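Long-range contact in flagellar basal body protein (Helicobacter pylori, PDB 5NPY), which probably forms part of the flagellar hook, the curved segment that joins the rotary motor to the flagellar filament: residues 392-404 and 414-426. Residues are numbered along the deposited sequence; the frame is centred on the assembly and turned at random.
With 144 (tris-hydroxymethyl-methyl-ammonium), chain B.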
loop_
_atom_site.group_PDB
_atom_site.type_symbol
_atom_site.label_atom_id
_atom_site.label_comp_id
_atom_site.label_asym_id
_atom_site.label_seq_id
_atom_site.Cartn_x
_atom_site.Cartn_y
_atom_site.Cartn_z
ATOM N N LYS A 392 -26.932 -14.081 -6.008
ATOM C CA LYS A 392 -26.451 -12.801 -6.516
ATOM C C LYS A 392 -25.645 -12.022 -5.484
ATOM O O LYS A 392 -24.857 -11.156 -5.868
ATOM C CB LYS A 392 -27.624 -11.958 -7.005
ATOM C CG LYS A 392 -28.294 -12.577 -8.190
ATOM C CD LYS A 392 -29.541 -11.830 -8.598
ATOM C CE LYS A 392 -29.958 -12.297 -9.969
ATOM N NZ LYS A 392 -30.105 -13.788 -9.977
ATOM N N ARG A 393 -25.825 -12.304 -4.188
ATOM C CA ARG A 393 -25.083 -11.578 -3.168
ATOM C C ARG A 393 -24.296 -12.589 -2.352
ATOM O O ARG A 393 -24.326 -12.576 -1.113
ATOM C CB ARG A 393 -26.028 -10.749 -2.300
ATOM C CG ARG A 393 -26.898 -9.744 -3.092
ATOM C CD ARG A 393 -27.904 -9.101 -2.154
ATOM N NE ARG A 393 -27.211 -8.427 -1.054
ATOM C CZ ARG A 393 -27.189 -7.114 -0.823
ATOM N NH1 ARG A 393 -27.874 -6.255 -1.570
ATOM N NH2 ARG A 393 -26.510 -6.671 0.224
ATOM N N LYS A 394 -23.605 -13.487 -3.060
ATOM C CA LYS A 394 -22.758 -14.464 -2.394
ATOM C C LYS A 394 -21.548 -13.809 -1.727
ATOM O O LYS A 394 -21.178 -14.168 -0.594
ATOM C CB LYS A 394 -22.293 -15.519 -3.399
ATOM C CG LYS A 394 -21.813 -16.804 -2.753
ATOM C CD LYS A 394 -20.408 -17.111 -3.159
ATOM C CE LYS A 394 -20.273 -17.160 -4.673
ATOM N NZ LYS A 394 -18.872 -16.868 -5.036
ATOM N N ASN A 395 -20.862 -12.914 -2.440
ATOM C CA ASN A 395 -19.604 -12.368 -1.941
ATOM C C ASN A 395 -19.818 -11.328 -0.848
ATOM O O ASN A 395 -20.712 -10.475 -0.940
ATOM C CB ASN A 395 -18.811 -11.732 -3.075
ATOM C CG ASN A 395 -18.311 -12.731 -4.023
ATOM O OD1 ASN A 395 -18.347 -13.918 -3.723
ATOM N ND2 ASN A 395 -17.848 -12.283 -5.196
ATOM N N GLN A 396 -18.962 -11.380 0.173
ATOM C CA GLN A 396 -18.931 -10.309 1.156
ATOM C C GLN A 396 -18.460 -9.033 0.481
ATOM O O GLN A 396 -17.538 -9.051 -0.340
ATOM C CB GLN A 396 -18.010 -10.658 2.316
ATOM C CG GLN A 396 -17.475 -9.448 3.043
ATOM C CD GLN A 396 -17.106 -9.767 4.455
ATOM O OE1 GLN A 396 -17.809 -10.528 5.132
ATOM N NE2 GLN A 396 -15.993 -9.191 4.926
ATOM N N THR A 397 -19.116 -7.917 0.800
ATOM C CA THR A 397 -18.753 -6.653 0.174
ATOM C C THR A 397 -18.729 -5.547 1.210
ATOM O O THR A 397 -19.505 -5.543 2.167
ATOM C CB THR A 397 -19.711 -6.216 -1.004
ATOM O OG1 THR A 397 -21.022 -5.920 -0.509
ATOM C CG2 THR A 397 -19.789 -7.294 -2.055
ATOM N N TRP A 398 -17.856 -4.586 0.960
ATOM C CA TRP A 398 -17.793 -3.324 1.678
ATOM C C TRP A 398 -17.869 -2.203 0.656
ATOM O O TRP A 398 -17.353 -2.345 -0.453
ATOM C CB TRP A 398 -16.484 -3.199 2.493
ATOM C CG TRP A 398 -16.281 -4.261 3.514
ATOM C CD1 TRP A 398 -16.214 -5.605 3.299
ATOM C CD2 TRP A 398 -16.057 -4.068 4.927
ATOM N NE1 TRP A 398 -15.968 -6.262 4.492
ATOM C CE2 TRP A 398 -15.879 -5.342 5.501
ATOM C CE3 TRP A 398 -15.999 -2.939 5.757
ATOM C CZ2 TRP A 398 -15.663 -5.524 6.864
ATOM C CZ3 TRP A 398 -15.771 -3.118 7.103
ATOM C CH2 TRP A 398 -15.603 -4.404 7.647
ATOM N N GLU A 399 -18.494 -1.083 1.029
ATOM C CA GLU A 399 -18.421 0.141 0.230
ATOM C C GLU A 399 -17.426 1.103 0.861
ATOM O O GLU A 399 -17.556 1.453 2.049
ATOM C CB GLU A 399 -19.782 0.830 0.087
ATOM C CG GLU A 399 -20.809 -0.053 -0.568
ATOM C CD GLU A 399 -21.961 0.716 -1.158
ATOM O OE1 GLU A 399 -21.773 1.899 -1.503
ATOM O OE2 GLU A 399 -23.047 0.125 -1.284
ATOM N N VAL A 400 -16.474 1.571 0.045
ATOM C CA VAL A 400 -15.325 2.353 0.503
ATOM C C VAL A 400 -15.418 3.798 -0.004
ATOM O O VAL A 400 -15.539 4.043 -1.211
ATOM C CB VAL A 400 -14.010 1.702 0.046
ATOM C CG1 VAL A 400 -12.826 2.478 0.593
ATOM C CG2 VAL A 400 -13.976 0.138 0.378
ATOM N N LYS A 401 -15.277 4.747 0.915
ATOM C CA LYS A 401 -15.333 6.185 0.657
ATOM C C LYS A 401 -13.921 6.736 0.829
ATOM O O LYS A 401 -13.403 6.753 1.948
ATOM C CB LYS A 401 -16.318 6.820 1.645
ATOM C CG LYS A 401 -16.195 8.311 1.920
ATOM C CD LYS A 401 -17.079 8.706 3.119
ATOM C CE LYS A 401 -17.575 10.143 2.979
ATOM N NZ LYS A 401 -18.711 10.435 3.888
ATOM N N SER A 402 -13.284 7.172 -0.269
ATOM C CA SER A 402 -11.890 7.604 -0.228
ATOM C C SER A 402 -11.723 9.070 -0.645
ATOM O O SER A 402 -12.391 9.551 -1.571
ATOM C CB SER A 402 -11.006 6.728 -1.118
ATOM O OG SER A 402 -11.136 5.345 -0.822
ATOM N N TYR A 403 -10.783 9.757 0.012
ATOM C CA TYR A 403 -10.520 11.179 -0.205
ATOM C C TYR A 403 -9.157 11.506 0.392
ATOM O O TYR A 403 -8.545 10.680 1.082
ATOM C CB TYR A 403 -11.616 12.055 0.415
ATOM C CG TYR A 403 -11.914 11.663 1.852
ATOM C CD1 TYR A 403 -11.237 12.266 2.912
ATOM C CD2 TYR A 403 -12.846 10.665 2.151
ATOM C CE1 TYR A 403 -11.488 11.895 4.232
ATOM C CE2 TYR A 403 -13.087 10.280 3.482
ATOM C CZ TYR A 403 -12.396 10.913 4.511
ATOM O OH TYR A 403 -12.609 10.574 5.818
ATOM N N ILE A 404 -8.696 12.732 0.127
ATOM C CA ILE A 404 -7.382 13.217 0.542
ATOM C C ILE A 404 -7.566 14.418 1.462
ATOM O O ILE A 404 -8.244 15.386 1.099
ATOM C CB ILE A 404 -6.520 13.601 -0.672
ATOM C CG1 ILE A 404 -6.266 12.381 -1.546
ATOM C CG2 ILE A 404 -5.211 14.224 -0.210
ATOM C CD1 ILE A 404 -5.504 12.711 -2.808
ATOM N N ASN A 414 -10.747 17.474 -1.367
ATOM C CA ASN A 414 -11.273 16.520 -2.324
ATOM C C ASN A 414 -12.752 16.292 -2.071
ATOM O O ASN A 414 -13.223 16.424 -0.940
ATOM C CB ASN A 414 -10.534 15.175 -2.156
ATOM C CG ASN A 414 -9.818 14.739 -3.393
ATOM O OD1 ASN A 414 -9.684 15.492 -4.356
ATOM N ND2 ASN A 414 -9.348 13.514 -3.379
ATOM N N ASP A 415 -13.494 15.909 -3.153
ATOM C CA ASP A 415 -14.735 15.246 -2.779
ATOM C C ASP A 415 -14.480 13.749 -2.617
ATOM O O ASP A 415 -13.531 13.209 -3.192
ATOM C CB ASP A 415 -15.816 15.472 -3.841
ATOM C CG ASP A 415 -16.681 16.704 -3.568
ATOM O OD1 ASP A 415 -16.193 17.658 -2.916
ATOM O OD2 ASP A 415 -17.855 16.707 -4.018
ATOM N N PRO A 416 -15.271 13.038 -1.828
ATOM C CA PRO A 416 -15.045 11.589 -1.692
ATOM C C PRO A 416 -15.358 10.827 -2.978
ATOM O O PRO A 416 -16.277 11.175 -3.722
ATOM C CB PRO A 416 -15.983 11.178 -0.549
ATOM C CG PRO A 416 -16.961 12.340 -0.395
ATOM C CD PRO A 416 -16.193 13.563 -0.806
ATOM N N THR A 417 -14.563 9.781 -3.227
ATOM C CA THR A 417 -14.763 8.833 -4.318
ATOM C C THR A 417 -15.182 7.477 -3.742
ATOM O O THR A 417 -14.449 6.879 -2.939
ATOM C CB THR A 417 -13.492 8.668 -5.154
ATOM O OG1 THR A 417 -13.003 9.951 -5.575
ATOM C CG2 THR A 417 -13.788 7.799 -6.389
ATOM N N TRP A 418 -16.337 6.981 -4.180
ATOM C CA TRP A 418 -16.903 5.737 -3.674
ATOM C C TRP A 418 -16.557 4.575 -4.593
ATOM O O TRP A 418 -16.592 4.697 -5.817
ATOM C CB TRP A 418 -18.427 5.834 -3.504
ATOM C CG TRP A 418 -18.827 6.690 -2.347
ATOM C CD1 TRP A 418 -18.977 8.030 -2.361
ATOM C CD2 TRP A 418 -19.086 6.276 -0.990
ATOM N NE1 TRP A 418 -19.327 8.489 -1.129
ATOM C CE2 TRP A 418 -19.399 7.437 -0.258
ATOM C CE3 TRP A 418 -19.107 5.041 -0.335
ATOM C CZ2 TRP A 418 -19.727 7.410 1.103
ATOM C CZ3 TRP A 418 -19.427 5.013 1.023
ATOM C CH2 TRP A 418 -19.735 6.188 1.723
ATOM N N GLU A 419 -16.220 3.446 -3.984
ATOM C CA GLU A 419 -15.852 2.244 -4.704
ATOM C C GLU A 419 -16.419 1.059 -3.934
ATOM O O GLU A 419 -16.446 1.073 -2.696
ATOM C CB GLU A 419 -14.327 2.175 -4.842
ATOM C CG GLU A 419 -13.813 1.115 -5.764
ATOM C CD GLU A 419 -14.302 1.334 -7.183
ATOM O OE1 GLU A 419 -14.195 2.480 -7.684
ATOM O OE2 GLU A 419 -14.828 0.364 -7.774
ATOM N N ILE A 420 -16.913 0.052 -4.648
ATOM C CA ILE A 420 -17.474 -1.133 -4.004
ATOM C C ILE A 420 -16.460 -2.261 -4.106
ATOM O O ILE A 420 -15.898 -2.516 -5.180
ATOM C CB ILE A 420 -18.825 -1.545 -4.610
ATOM C CG1 ILE A 420 -19.851 -0.409 -4.459
ATOM C CG2 ILE A 420 -19.352 -2.796 -3.919
ATOM C CD1 ILE A 420 -21.164 -0.686 -5.137
ATOM N N VAL A 421 -16.228 -2.930 -2.983
ATOM C CA VAL A 421 -15.161 -3.907 -2.809
ATOM C C VAL A 421 -15.772 -5.244 -2.414
ATOM O O VAL A 421 -16.709 -5.270 -1.612
ATOM C CB VAL A 421 -14.190 -3.386 -1.734
ATOM C CG1 VAL A 421 -13.500 -4.469 -1.050
ATOM C CG2 VAL A 421 -13.243 -2.391 -2.318
ATOM N N GLY A 422 -15.272 -6.350 -3.011
ATOM C CA GLY A 422 -15.772 -7.679 -2.723
ATOM C C GLY A 422 -14.649 -8.637 -2.329
ATOM O O GLY A 422 -13.469 -8.336 -2.483
ATOM N N PHE A 423 -15.035 -9.802 -1.811
ATOM C CA PHE A 423 -14.050 -10.808 -1.404
ATOM C C PHE A 423 -14.393 -12.178 -1.967
ATOM O O PHE A 423 -15.534 -12.628 -1.867
ATOM C CB PHE A 423 -13.913 -10.902 0.127
ATOM C CG PHE A 423 -13.224 -9.717 0.718
ATOM C CD1 PHE A 423 -13.952 -8.644 1.197
ATOM C CD2 PHE A 423 -11.840 -9.642 0.725
ATOM C CE1 PHE A 423 -13.320 -7.519 1.703
ATOM C CE2 PHE A 423 -11.201 -8.517 1.234
ATOM C CZ PHE A 423 -11.939 -7.469 1.735
ATOM N N ASP A 424 -13.386 -12.857 -2.504
ATOM C CA ASP A 424 -13.568 -14.211 -3.006
ATOM C C ASP A 424 -14.033 -15.133 -1.883
ATOM O O ASP A 424 -13.434 -15.184 -0.808
ATOM C CB ASP A 424 -12.260 -14.692 -3.632
ATOM C CG ASP A 424 -12.379 -16.064 -4.279
ATOM O OD1 ASP A 424 -12.181 -16.147 -5.506
ATOM O OD2 ASP A 424 -12.646 -17.054 -3.565
ATOM N N SER A 425 -15.134 -15.844 -2.114
ATOM C CA SER A 425 -15.727 -16.610 -1.023
ATOM C C SER A 425 -14.853 -17.786 -0.571
ATOM O O SER A 425 -15.046 -18.284 0.542
ATOM C CB SER A 425 -17.114 -17.090 -1.443
ATOM O OG SER A 425 -17.062 -17.655 -2.743
ATOM N N ALA A 426 -13.890 -18.223 -1.392
ATOM C CA ALA A 426 -12.996 -19.336 -1.065
ATOM C C ALA A 426 -11.649 -18.849 -0.525
ATOM O O ALA A 426 -11.436 -18.812 0.693
ATOM C CB ALA A 426 -12.777 -20.214 -2.304
HETATM C C1 144 B . -24.596 -4.337 -4.030
HETATM N N 144 B . -24.241 -3.882 -2.686
HETATM C C2 144 B . -25.452 -3.509 -1.956
HETATM O O2 144 B . -25.944 -2.232 -2.285
HETATM C C3 144 B . -23.355 -2.725 -2.765
HETATM O O3 144 B . -22.663 -2.547 -1.549
HETATM C C4 144 B . -23.549 -4.905 -1.884
HETATM O O4 144 B . -23.371 -6.193 -2.431
HETATM O O HOH W 1 -17.146 -13.513 0.040
HETATM O O HOH W 2 -12.964 4.439 -2.527
HETATM O O HOH W 3 -11.689 11.515 -3.911
#
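Trp-398 with Val-421, Val-400 with Glu-419 and Ser-402 with Thr-417 are three hydrogen-bonded pairs of an antiparallel ladder, each joined by two backbone N-H to O bonds. The straightest runs from Thr-417 N to Ser-402 O (2.7 Å, 175° at the hydrogen). At the loose end of the ladder a water takes the place of the second backbone bond, bridging Gln-396 N and Phe-423 O; at the Ser-402 end another water donates to Ser-402 O and Asp-415 O and accepts from Thr-417 OG1.

Successive residues of such a ladder fall on alternate faces, and here the two faces differ. On one, Val-400 CG2 meets Val-421 CG2 at 3.8 Å, and the Phe-423 ring receives Trp-398 CD1 at its edge, the Trp-398 five-membered ring and the Phe-423 ring being turned 80° apart. On the other, Lys-401 lays its CB over the face of the Trp-418 six-membered ring, 3.4 Å from the centroid, a CH-pi contact. With CG anti to the backbone N (chi1 159°), the extended lysine chain carries CD on past Trp-418 CZ2, while its CG packs against Pro-416 CB. Arg-223 adds a cation-pi contact to the same indole.

The segments belong to a beta hairpin of strands 396-406 and 411-423, within a larger antiparallel sheet in which strand 370-381 pairs with the first and strand 430-431 with the second.

Polar side chains work at the loose end, where Lys-394 NZ donates to Ser-425 OG (3.0 Å) and to Asn-395 OD1, and on the face of Thr-397, Glu-399 and Ile-420. There the bound tris-hydroxymethyl-methyl-ammonium gives its O3 hydroxyl to Glu-399 OE2 (2.7 Å) and, weakly, O4 to Thr-397 OG1, which is also hydrogen-bonded to Thr-380. Ile-420 CD1 packs against ligand C3, and the Arg-393 guanidinium, held by Asn-381 and Asn-226, turns one face to the ligand.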